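Local coordinates for protein putative NADP oxidoreductase BF3122 (Bacteroides fragilis, PDB 3D1L) that is of unproven function but probably acts as an NADP-dependent oxidoreductase, pairing a Rossmann-type dinucleotide-binding domain with a helical C-terminal domain, at residues L62-L76 against G87-T101. Sequence-based numbering, arbitrary orientation. Where two conformers were deposited one is given.
Sequences LAEVNPYAKLYIVSL and GIVEGKREEALMVHT
Tyr72 and Met98, a selenomethionine, lie side by side on adjacent parallel strands, 71-74 and 97-100, of a Rossmann-type beta-alpha-beta unit whose crossover is helix 78-89. The contact is a worked example of a tight strand pair that gives way to looser, polar loops at the N-terminal ends of the strands. In the centre, the backbone of Tyr72 bonds to the residues before and after Met98: its N donates to Leu97 O (2.9 Å) and its O accepts from Val99 N (3.0 Å), both nearly straight. On the helix side of this pair, Met98 bends back to set CE 3.5 Å from Tyr72 CB, its selenium oblique to the ring in a Met-aromatic contact, while Val74 CG2 meets Ile88 CG2 of the crossover helix. On the other face Leu71 lies alongside Leu97 and Ile73 alongside Val99, and helix 146-157 packs over Leu71, Leu97 and Val99. With CG anti to the carbonyl carbon (chi1 -68°), the Tyr72 ring reaches back toward the loop that precedes its own strand, where OH donates to an in-plane lone pair of Asn66 O (2.6 Å), tying the phenol to that loop. Toward solvent the contact becomes polar: Arg93 NH1 approaches Tyr68 O from above the carbonyl plane, a water joins Pro67 O, Ala69 O and Arg93 N, and the salt bridge from Lys70 NZ to Glu95 OE2 is long, at 3.9 Å. Lys70, bent at chi2 (65°), nevertheless brings NZ to 2.8 Å from the backbone O of Glu95.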
loop_
_atom_site.group_PDB
_atom_site.type_symbol
_atom_site.label_atom_id
_atom_site.label_comp_id
_atom_site.label_asym_id
_atom_site.label_seq_id
_atom_site.Cartn_x
_atom_site.Cartn_y
_atom_site.Cartn_z
ATOM N N LEU B 62 -18.126 7.138 -32.919
ATOM C CA LEU B 62 -19.155 7.994 -32.300
ATOM C C LEU B 62 -20.401 8.158 -33.168
ATOM O O LEU B 62 -21.495 8.393 -32.660
ATOM C CB LEU B 62 -18.587 9.370 -31.962
ATOM C CG LEU B 62 -17.520 9.339 -30.865
ATOM C CD1 LEU B 62 -16.736 10.635 -30.787
ATOM C CD2 LEU B 62 -18.166 8.991 -29.520
ATOM N N ALA B 63 -20.242 8.028 -34.478
ATOM C CA ALA B 63 -21.370 8.145 -35.387
ATOM C C ALA B 63 -22.340 6.973 -35.214
ATOM O O ALA B 63 -23.505 7.067 -35.580
ATOM C CB ALA B 63 -20.871 8.249 -36.825
ATOM N N GLU B 64 -21.838 5.869 -34.662
ATOM C CA GLU B 64 -22.654 4.679 -34.403
ATOM C C GLU B 64 -23.268 4.667 -32.996
ATOM O O GLU B 64 -23.975 3.723 -32.633
ATOM C CB GLU B 64 -21.822 3.408 -34.592
ATOM C CG GLU B 64 -21.755 2.858 -36.007
ATOM C CD GLU B 64 -20.852 1.625 -36.115
ATOM O OE1 GLU B 64 -20.402 1.103 -35.069
ATOM O OE2 GLU B 64 -20.594 1.173 -37.264
ATOM N N VAL B 65 -23.000 5.711 -32.214
ATOM C CA VAL B 65 -23.450 5.777 -30.807
ATOM C C VAL B 65 -24.973 5.878 -30.706
ATOM O O VAL B 65 -25.582 6.712 -31.382
ATOM C CB VAL B 65 -22.794 6.943 -30.035
ATOM C CG1 VAL B 65 -23.589 7.314 -28.763
ATOM C CG2 VAL B 65 -21.355 6.571 -29.633
ATOM N N ASN B 66 -25.560 5.018 -29.870
ATOM C CA ASN B 66 -27.002 4.944 -29.667
ATOM C C ASN B 66 -27.526 6.288 -29.175
ATOM O O ASN B 66 -27.122 6.759 -28.116
ATOM C CB ASN B 66 -27.330 3.811 -28.697
ATOM C CG ASN B 66 -28.811 3.684 -28.408
ATOM O OD1 ASN B 66 -29.491 4.669 -28.109
ATOM N ND2 ASN B 66 -29.322 2.453 -28.478
ATOM N N PRO B 67 -28.386 6.940 -29.986
ATOM C CA PRO B 67 -28.901 8.278 -29.675
ATOM C C PRO B 67 -30.187 8.290 -28.840
ATOM O O PRO B 67 -30.787 9.368 -28.667
ATOM C CB PRO B 67 -29.196 8.846 -31.061
ATOM C CG PRO B 67 -29.650 7.653 -31.830
ATOM C CD PRO B 67 -28.863 6.463 -31.300
ATOM N N TYR B 68 -30.599 7.138 -28.324
ATOM C CA TYR B 68 -31.943 7.015 -27.732
ATOM C C TYR B 68 -31.954 6.870 -26.200
ATOM O O TYR B 68 -33.021 6.777 -25.597
ATOM C CB TYR B 68 -32.765 5.894 -28.412
ATOM C CG TYR B 68 -32.770 5.990 -29.918
ATOM C CD1 TYR B 68 -33.379 7.072 -30.581
ATOM C CD2 TYR B 68 -32.155 5.016 -30.686
ATOM C CE1 TYR B 68 -33.365 7.159 -31.974
ATOM C CE2 TYR B 68 -32.136 5.095 -32.060
ATOM C CZ TYR B 68 -32.739 6.161 -32.705
ATOM O OH TYR B 68 -32.695 6.202 -34.095
ATOM N N ALA B 69 -30.759 6.922 -25.595
ATOM C CA ALA B 69 -30.578 6.753 -24.164
ATOM C C ALA B 69 -30.873 8.034 -23.385
ATOM O O ALA B 69 -30.843 9.149 -23.937
ATOM C CB ALA B 69 -29.147 6.257 -23.870
ATOM N N LYS B 70 -31.104 7.857 -22.092
ATOM C CA LYS B 70 -31.424 8.930 -21.162
ATOM C C LYS B 70 -30.176 9.493 -20.491
ATOM O O LYS B 70 -30.113 10.677 -20.143
ATOM C CB LYS B 70 -32.417 8.381 -20.114
ATOM C CG LYS B 70 -32.699 9.256 -18.912
ATOM C CD LYS B 70 -33.400 10.556 -19.228
ATOM C CE LYS B 70 -33.233 11.490 -18.016
ATOM N NZ LYS B 70 -33.840 12.846 -18.144
ATOM N N LEU B 71 -29.168 8.647 -20.318
ATOM C CA LEU B 71 -27.963 9.053 -19.630
ATOM C C LEU B 71 -26.724 8.608 -20.391
ATOM O O LEU B 71 -26.582 7.431 -20.734
ATOM C CB LEU B 71 -27.948 8.503 -18.190
ATOM C CG LEU B 71 -26.724 8.873 -17.339
ATOM C CD1 LEU B 71 -26.720 10.376 -17.061
ATOM C CD2 LEU B 71 -26.702 8.095 -16.013
ATOM N N TYR B 72 -25.844 9.575 -20.638
ATOM C CA TYR B 72 -24.579 9.362 -21.285
ATOM C C TYR B 72 -23.457 9.677 -20.296
ATOM O O TYR B 72 -23.295 10.829 -19.866
ATOM C CB TYR B 72 -24.486 10.248 -22.522
ATOM C CG TYR B 72 -25.469 9.824 -23.602
ATOM C CD1 TYR B 72 -25.069 8.940 -24.605
ATOM C CD2 TYR B 72 -26.795 10.289 -23.611
ATOM C CE1 TYR B 72 -25.949 8.524 -25.596
ATOM C CE2 TYR B 72 -27.684 9.886 -24.618
ATOM C CZ TYR B 72 -27.243 8.998 -25.592
ATOM O OH TYR B 72 -28.060 8.567 -26.577
ATOM N N ILE B 73 -22.708 8.640 -19.922
ATOM C CA ILE B 73 -21.616 8.779 -18.954
ATOM C C ILE B 73 -20.297 8.853 -19.695
ATOM O O ILE B 73 -19.881 7.886 -20.340
ATOM C CB ILE B 73 -21.574 7.634 -17.931
ATOM C CG1 ILE B 73 -22.930 7.506 -17.202
ATOM C CG2 ILE B 73 -20.374 7.880 -16.935
ATOM C CD1 ILE B 73 -23.047 6.303 -16.297
ATOM N N VAL B 74 -19.672 10.022 -19.632
ATOM C CA VAL B 74 -18.500 10.308 -20.429
ATOM C C VAL B 74 -17.267 10.258 -19.534
ATOM O O VAL B 74 -17.148 11.003 -18.561
ATOM C CB VAL B 74 -18.654 11.657 -21.182
ATOM C CG1 VAL B 74 -17.478 11.921 -22.087
ATOM C CG2 VAL B 74 -20.004 11.691 -21.966
ATOM N N SER B 75 -16.386 9.312 -19.856
ATOM C CA SER B 75 -15.124 9.112 -19.149
ATOM C C SER B 75 -13.999 9.205 -20.163
ATOM O O SER B 75 -13.497 8.186 -20.637
ATOM C CB SER B 75 -15.090 7.723 -18.508
ATOM O OG SER B 75 -16.072 7.582 -17.513
ATOM N N LEU B 76 -13.613 10.405 -20.532
ATOM C CA LEU B 76 -12.590 10.564 -21.542
ATOM C C LEU B 76 -11.565 11.606 -21.089
ATOM O O LEU B 76 -11.887 12.491 -20.293
ATOM C CB LEU B 76 -13.220 10.952 -22.891
ATOM C CG LEU B 76 -13.991 9.915 -23.732
ATOM C CD1 LEU B 76 -14.509 10.521 -25.050
ATOM C CD2 LEU B 76 -13.162 8.662 -24.029
ATOM N N GLY B 87 -19.789 15.212 -31.528
ATOM C CA GLY B 87 -20.078 13.848 -31.953
ATOM C C GLY B 87 -20.770 13.091 -30.828
ATOM O O GLY B 87 -21.561 12.174 -31.080
ATOM N N ILE B 88 -20.491 13.486 -29.583
ATOM C CA ILE B 88 -21.207 12.941 -28.423
ATOM C C ILE B 88 -22.618 13.522 -28.300
ATOM O O ILE B 88 -23.562 12.792 -27.964
ATOM C CB ILE B 88 -20.452 13.172 -27.086
ATOM C CG1 ILE B 88 -19.120 12.384 -27.056
ATOM C CG2 ILE B 88 -21.385 12.846 -25.865
ATOM C CD1 ILE B 88 -18.016 13.038 -26.216
ATOM N N VAL B 89 -22.764 14.825 -28.564
ATOM C CA VAL B 89 -24.028 15.510 -28.247
ATOM C C VAL B 89 -25.133 15.619 -29.311
ATOM O O VAL B 89 -26.296 15.778 -28.938
ATOM C CB VAL B 89 -23.797 16.909 -27.569
ATOM C CG1 VAL B 89 -22.796 16.780 -26.415
ATOM C CG2 VAL B 89 -23.366 17.989 -28.587
ATOM N N GLU B 90 -24.784 15.519 -30.595
ATOM C CA GLU B 90 -25.759 15.710 -31.695
ATOM C C GLU B 90 -26.787 14.570 -31.840
ATOM O O GLU B 90 -26.454 13.400 -31.632
ATOM C CB GLU B 90 -25.036 15.949 -33.032
ATOM C CG GLU B 90 -24.441 17.346 -33.188
ATOM C CD GLU B 90 -23.596 17.504 -34.443
ATOM O OE1 GLU B 90 -22.798 16.595 -34.767
ATOM O OE2 GLU B 90 -23.725 18.550 -35.104
ATOM N N GLY B 91 -28.026 14.930 -32.192
ATOM C CA GLY B 91 -29.120 13.953 -32.412
ATOM C C GLY B 91 -29.684 13.194 -31.205
ATOM O O GLY B 91 -30.334 12.136 -31.365
ATOM N N LYS B 92 -29.432 13.713 -29.996
ATOM C CA LYS B 92 -29.913 13.074 -28.762
ATOM C C LYS B 92 -31.271 13.621 -28.372
ATOM O O LYS B 92 -31.709 14.654 -28.875
ATOM C CB LYS B 92 -28.941 13.274 -27.586
ATOM C CG LYS B 92 -27.501 13.025 -27.901
ATOM C CD LYS B 92 -27.202 11.578 -28.201
ATOM C CE LYS B 92 -25.921 11.523 -29.010
ATOM N NZ LYS B 92 -25.170 10.315 -28.730
ATOM N N ARG B 93 -31.931 12.928 -27.454
ATOM C CA ARG B 93 -33.194 13.413 -26.915
ATOM C C ARG B 93 -32.924 14.687 -26.123
ATOM O O ARG B 93 -31.877 14.823 -25.472
ATOM C CB ARG B 93 -33.828 12.351 -26.004
ATOM C CG ARG B 93 -34.087 11.015 -26.691
ATOM C CD ARG B 93 -34.125 9.881 -25.677
ATOM N NE ARG B 93 -35.150 10.083 -24.635
ATOM C CZ ARG B 93 -35.256 9.344 -23.534
ATOM N NH1 ARG B 93 -34.424 8.325 -23.326
ATOM N NH2 ARG B 93 -36.220 9.589 -22.651
ATOM N N GLU B 94 -33.875 15.611 -26.183
ATOM C CA GLU B 94 -33.825 16.841 -25.411
ATOM C C GLU B 94 -33.582 16.571 -23.914
ATOM O O GLU B 94 -32.758 17.232 -23.285
ATOM C CB GLU B 94 -35.132 17.595 -25.600
ATOM C CG GLU B 94 -34.957 19.007 -26.103
ATOM C CD GLU B 94 -34.847 20.042 -24.995
ATOM O OE1 GLU B 94 -34.332 21.144 -25.291
ATOM O OE2 GLU B 94 -35.274 19.784 -23.839
ATOM N N GLU B 95 -34.272 15.582 -23.355
ATOM C CA GLU B 95 -34.122 15.250 -21.918
ATOM C C GLU B 95 -32.921 14.367 -21.554
ATOM O O GLU B 95 -32.742 14.054 -20.383
ATOM C CB GLU B 95 -35.392 14.571 -21.399
ATOM C CG GLU B 95 -35.566 13.176 -21.962
ATOM C CD GLU B 95 -36.855 12.514 -21.524
ATOM O OE1 GLU B 95 -37.745 12.378 -22.385
ATOM O OE2 GLU B 95 -36.961 12.131 -20.325
ATOM N N ALA B 96 -32.145 13.911 -22.536
ATOM C CA ALA B 96 -30.937 13.119 -22.225
ATOM C C ALA B 96 -29.992 13.915 -21.330
ATOM O O ALA B 96 -29.854 15.130 -21.479
ATOM C CB ALA B 96 -30.225 12.688 -23.488
ATOM N N LEU B 97 -29.369 13.234 -20.382
ATOM C CA LEU B 97 -28.428 13.886 -19.486
ATOM C C LEU B 97 -26.997 13.510 -19.875
ATOM O O LEU B 97 -26.679 12.314 -19.960
ATOM C CB LEU B 97 -28.802 13.482 -18.045
ATOM C CG LEU B 97 -28.216 14.010 -16.740
ATOM C CD1 LEU B 97 -27.812 15.465 -16.823
ATOM C CD2 LEU B 97 -29.193 13.794 -15.551
HETATM N N MSE B 98 -26.154 14.501 -20.177
HETATM C CA MSE B 98 -24.706 14.220 -20.393
HETATM C C MSE B 98 -23.922 14.573 -19.160
HETATM O O MSE B 98 -23.939 15.725 -18.697
HETATM C CB MSE B 98 -24.033 14.948 -21.572
HETATM C CG MSE B 98 -24.892 15.701 -22.521
HETATM SE SE MSE B 98 -26.252 14.651 -23.374
HETATM C CE MSE B 98 -25.070 13.313 -24.105
ATOM N N VAL B 99 -23.232 13.576 -18.635
ATOM C CA VAL B 99 -22.361 13.770 -17.487
ATOM C C VAL B 99 -20.945 13.312 -17.798
ATOM O O VAL B 99 -20.720 12.442 -18.642
ATOM C CB VAL B 99 -22.912 13.063 -16.202
ATOM C CG1 VAL B 99 -24.346 13.504 -15.921
ATOM C CG2 VAL B 99 -22.814 11.533 -16.300
ATOM N N HIS B 100 -19.978 13.930 -17.133
ATOM C CA HIS B 100 -18.634 13.383 -17.146
ATOM C C HIS B 100 -18.253 12.942 -15.748
ATOM O O HIS B 100 -18.968 13.222 -14.792
ATOM C CB HIS B 100 -17.635 14.343 -17.762
ATOM C CG HIS B 100 -17.398 15.572 -16.962
ATOM N ND1 HIS B 100 -16.646 15.570 -15.801
ATOM C CD2 HIS B 100 -17.785 16.855 -17.160
ATOM C CE1 HIS B 100 -16.574 16.803 -15.327
ATOM N NE2 HIS B 100 -17.259 17.599 -16.128
ATOM N N THR B 101 -17.146 12.224 -15.648
ATOM C CA THR B 101 -16.741 11.585 -14.405
ATOM C C THR B 101 -15.410 12.118 -13.869
ATOM O O THR B 101 -14.753 11.459 -13.042
ATOM C CB THR B 101 -16.602 10.092 -14.625
ATOM O OG1 THR B 101 -15.740 9.870 -15.740
ATOM C CG2 THR B 101 -17.955 9.475 -14.948
HETATM O O HOH W 1 -30.716 10.680 -26.251
#